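Replication protein (Sphinx1.76-related DNA, PDB 6H24) probably takes part in initiating replication of a plasmid, this chain being the protein's N-terminal winged-helix (WH1) domain. Local coordinates at residues L19-I25 with Q127-Y131. Numbering follows the deposited sequence.
Sequences LVEQRLI and QFTQY
Gln22 on the first turns of helix 19-34 and Phe128 at the close of helix 121-128 bring the two backbones together, their CA atoms 6.0 Å apart, just before Thr129 leaves helical geometry. The contact illustrates how a glutamine can serve an aromatic ring with its aliphatic stem and a polar partner with its tip. Gln22 CG sits over one face of the Phe128 ring, 3.7 Å from the centroid and 19° off the normal, a CH-pi contact. With CG anti to the carbonyl carbon (chi1 -61°) and an extended chain beyond, the amide is carried out above the CD1-CE1 rim of the ring, its plane 10° from that of the ring. Ile25 CD1 meets the ring edge instead, 3.8 Å from Phe128 CE2. In this WH1 domain of a plasmid replication initiator, the packing joins the last modelled helix to helix 19-34, and Leu17 also touches Phe128 and Ile25. Replacing Phe128 with alanine would remove the ring, and the Gln22 stem would probably lose the face it lies on and Ile25 CD1 its apolar neighbour. One water donates both to Gln22 OE1 (3.1 Å) and to Phe128 O (2.6 Å), bridging side chain and helix end. Farther out, exposed Gln130 brings NE2 to 3.7 Å from Leu19 CD1.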
ATOM      1  N   LEU A  19     -17.980   8.272  -7.557  1.00 23.60           N
ATOM      2  CA  LEU A  19     -17.623   8.804  -8.868  1.00 24.73           C
ATOM      3  C   LEU A  19     -16.317   9.590  -8.806  1.00 23.29           C
ATOM      4  O   LEU A  19     -15.475   9.470  -9.699  1.00 24.16           O
ATOM      5  CB  LEU A  19     -18.751   9.686  -9.402  1.00 29.77           C
ATOM      6  CG  LEU A  19     -18.539  10.348 -10.763  1.00 32.15           C
ATOM      7  CD1 LEU A  19     -18.330   9.315 -11.859  1.00 32.55           C
ATOM      8  CD2 LEU A  19     -19.718  11.259 -11.097  1.00 35.62           C
ATOM      9  N   VAL A  20     -16.125  10.397  -7.758  1.00 23.74           N
ATOM     10  CA  VAL A  20     -14.917  11.215  -7.699  1.00 25.01           C
ATOM     11  C   VAL A  20     -13.679  10.328  -7.588  1.00 22.86           C
ATOM     12  O   VAL A  20     -12.607  10.676  -8.099  1.00 23.85           O
ATOM     13  CB  VAL A  20     -14.982  12.228  -6.543  1.00 28.70           C
ATOM     14  CG1 VAL A  20     -15.076  11.520  -5.199  1.00 31.41           C
ATOM     15  CG2 VAL A  20     -13.777  13.160  -6.617  1.00 28.65           C
ATOM     16  N   GLU A  21     -13.798   9.180  -6.919  1.00 22.40           N
ATOM     17  CA  GLU A  21     -12.669   8.262  -6.815  1.00 20.05           C
ATOM     18  C   GLU A  21     -12.373   7.611  -8.161  1.00 20.05           C
ATOM     19  O   GLU A  21     -11.208   7.417  -8.520  1.00 21.46           O
ATOM     20  CB  GLU A  21     -12.955   7.196  -5.769  1.00 19.67           C
ATOM     21  CG  GLU A  21     -13.061   7.689  -4.338  1.00 20.50           C
ATOM     22  CD  GLU A  21     -13.540   6.579  -3.434  1.00 22.81           C
ATOM     23  OE1 GLU A  21     -14.747   6.552  -3.106  1.00 23.01           O
ATOM     24  OE2 GLU A  21     -12.713   5.714  -3.074  1.00 22.60           O
ATOM     25  N   GLN A  22     -13.423   7.252  -8.904  1.00 21.58           N
ATOM     26  CA  GLN A  22     -13.241   6.744 -10.258  1.00 22.19           C
ATOM     27  C   GLN A  22     -12.546   7.772 -11.137  1.00 23.00           C
ATOM     28  O   GLN A  22     -11.640   7.433 -11.910  1.00 23.37           O
ATOM     29  CB  GLN A  22     -14.593   6.363 -10.859  1.00 27.31           C
ATOM     30  CG  GLN A  22     -15.304   5.272 -10.093  1.00 31.17           C
ATOM     31  CD  GLN A  22     -16.590   4.840 -10.754  1.00 35.94           C
ATOM     32  OE1 GLN A  22     -16.934   5.306 -11.840  1.00 34.24           O
ATOM     33  NE2 GLN A  22     -17.311   3.938 -10.101  1.00 41.25           N
ATOM     34  N   ARG A  23     -12.944   9.037 -11.017  1.00 23.32           N
ATOM     35  CA  ARG A  23     -12.345  10.083 -11.832  1.00 23.43           C
ATOM     36  C   ARG A  23     -10.920  10.384 -11.388  1.00 23.04           C
ATOM     37  O   ARG A  23     -10.061  10.686 -12.226  1.00 23.35           O
ATOM     38  CB  ARG A  23     -13.223  11.331 -11.784  1.00 26.21           C
ATOM     39  CG  ARG A  23     -14.510  11.148 -12.574  1.00 29.39           C
ATOM     40  CD  ARG A  23     -15.440  12.315 -12.399  1.00 34.87           C
ATOM     41  NE  ARG A  23     -16.565  12.265 -13.325  1.00 38.82           N
ATOM     42  CZ  ARG A  23     -17.598  13.099 -13.276  1.00 42.47           C
ATOM     43  NH1 ARG A  23     -17.648  14.027 -12.331  1.00 41.45           N
ATOM     44  NH2 ARG A  23     -18.583  12.996 -14.156  1.00 47.63           N
ATOM     45  N   LEU A  24     -10.644  10.312 -10.085  1.00 21.29           N
ATOM     46  CA  LEU A  24      -9.267  10.447  -9.621  1.00 21.36           C
ATOM     47  C   LEU A  24      -8.371   9.432 -10.327  1.00 21.90           C
ATOM     48  O   LEU A  24      -7.282   9.767 -10.814  1.00 21.07           O
ATOM     49  CB  LEU A  24      -9.210  10.266  -8.107  1.00 22.04           C
ATOM     50  CG  LEU A  24      -7.823  10.132  -7.480  1.00 22.44           C
ATOM     51  CD1 LEU A  24      -7.037  11.418  -7.602  1.00 24.73           C
ATOM     52  CD2 LEU A  24      -7.962   9.741  -6.017  1.00 24.38           C
ATOM     53  N   ILE A  25      -8.816   8.175 -10.380  1.00 20.96           N
ATOM     54  CA  ILE A  25      -8.026   7.125 -11.023  1.00 21.36           C
ATOM     55  C   ILE A  25      -7.888   7.394 -12.517  1.00 22.00           C
ATOM     56  O   ILE A  25      -6.788   7.297 -13.080  1.00 22.62           O
ATOM     57  CB  ILE A  25      -8.648   5.744 -10.740  1.00 21.31           C
ATOM     58  CG1 ILE A  25      -8.445   5.374  -9.271  1.00 22.22           C
ATOM     59  CG2 ILE A  25      -8.047   4.672 -11.650  1.00 22.34           C
ATOM     60  CD1 ILE A  25      -9.242   4.157  -8.838  1.00 22.42           C
ATOM     61  N   GLN A 127     -13.418   0.284 -17.207  1.00 26.15           N
ATOM     62  CA  GLN A 127     -14.533   0.224 -16.272  1.00 26.36           C
ATOM     63  C   GLN A 127     -15.085   1.609 -15.967  1.00 26.24           C
ATOM     64  O   GLN A 127     -16.299   1.788 -15.817  1.00 28.68           O
ATOM     65  CB  GLN A 127     -14.054  -0.453 -14.981  1.00 27.62           C
ATOM     66  CG  GLN A 127     -15.136  -0.752 -13.967  1.00 30.75           C
ATOM     67  CD  GLN A 127     -15.884  -2.027 -14.281  1.00 33.06           C
ATOM     68  OE1 GLN A 127     -15.878  -2.501 -15.421  1.00 32.65           O
ATOM     69  NE2 GLN A 127     -16.531  -2.597 -13.269  1.00 34.35           N
ATOM     70  N   PHE A 128     -14.198   2.585 -15.822  1.00 24.65           N
ATOM     71  CA  PHE A 128     -14.545   3.920 -15.359  1.00 25.91           C
ATOM     72  C   PHE A 128     -14.850   4.924 -16.459  1.00 28.15           C
ATOM     73  O   PHE A 128     -15.431   5.972 -16.164  1.00 31.62           O
ATOM     74  CB  PHE A 128     -13.411   4.444 -14.471  1.00 25.32           C
ATOM     75  CG  PHE A 128     -13.238   3.679 -13.180  1.00 26.38           C
ATOM     76  CD1 PHE A 128     -14.263   2.898 -12.663  1.00 27.94           C
ATOM     77  CD2 PHE A 128     -12.034   3.718 -12.505  1.00 24.86           C
ATOM     78  CE1 PHE A 128     -14.093   2.197 -11.476  1.00 28.21           C
ATOM     79  CE2 PHE A 128     -11.861   3.017 -11.323  1.00 25.02           C
ATOM     80  CZ  PHE A 128     -12.888   2.254 -10.813  1.00 25.81           C
ATOM     81  N   THR A 129     -14.455   4.667 -17.704  1.00 25.71           N
ATOM     82  CA  THR A 129     -14.727   5.632 -18.758  1.00 27.45           C
ATOM     83  C   THR A 129     -16.220   5.708 -19.029  1.00 29.79           C
ATOM     84  O   THR A 129     -16.886   4.684 -19.222  1.00 32.62           O
ATOM     85  CB  THR A 129     -14.000   5.265 -20.052  1.00 28.93           C
ATOM     86  OG1 THR A 129     -12.586   5.287 -19.839  1.00 30.32           O
ATOM     87  CG2 THR A 129     -14.361   6.265 -21.152  1.00 30.34           C
ATOM     88  N   GLN A 130     -16.739   6.925 -19.051  1.00 30.76           N
ATOM     89  CA  GLN A 130     -18.131   7.174 -19.372  1.00 35.27           C
ATOM     90  C   GLN A 130     -18.194   7.936 -20.683  1.00 35.62           C
ATOM     91  O   GLN A 130     -17.267   8.666 -21.046  1.00 35.85           O
ATOM     92  CB  GLN A 130     -18.831   7.962 -18.267  1.00 42.53           C
ATOM     93  CG  GLN A 130     -19.039   7.155 -17.004  1.00 49.49           C
ATOM     94  CD  GLN A 130     -19.457   8.018 -15.838  1.00 58.37           C
ATOM     95  OE1 GLN A 130     -19.561   9.239 -15.961  1.00 60.86           O
ATOM     96  NE2 GLN A 130     -19.690   7.391 -14.692  1.00 63.17           N
ATOM     97  N   TYR A 131     -19.286   7.737 -21.399  1.00 36.83           N
ATOM     98  CA  TYR A 131     -19.447   8.333 -22.708  1.00 38.57           C
ATOM     99  C   TYR A 131     -20.649   9.263 -22.738  1.00 42.80           C
ATOM    100  O   TYR A 131     -20.718  10.170 -23.570  1.00 47.01           O
ATOM    101  CB  TYR A 131     -19.570   7.224 -23.750  1.00 37.74           C
ATOM    102  CG  TYR A 131     -18.426   6.229 -23.678  1.00 35.19           C
ATOM    103  CD1 TYR A 131     -17.249   6.446 -24.383  1.00 35.43           C
ATOM    104  CD2 TYR A 131     -18.517   5.081 -22.903  1.00 34.05           C
ATOM    105  CE1 TYR A 131     -16.196   5.546 -24.321  1.00 35.51           C
ATOM    106  CE2 TYR A 131     -17.472   4.176 -22.836  1.00 34.59           C
ATOM    107  CZ  TYR A 131     -16.313   4.412 -23.551  1.00 35.73           C
ATOM    108  OH  TYR A 131     -15.268   3.515 -23.484  1.00 37.46           O
TER
HETATM  109  O   HOH W   1     -16.208   7.366 -14.099  1.00 36.69           O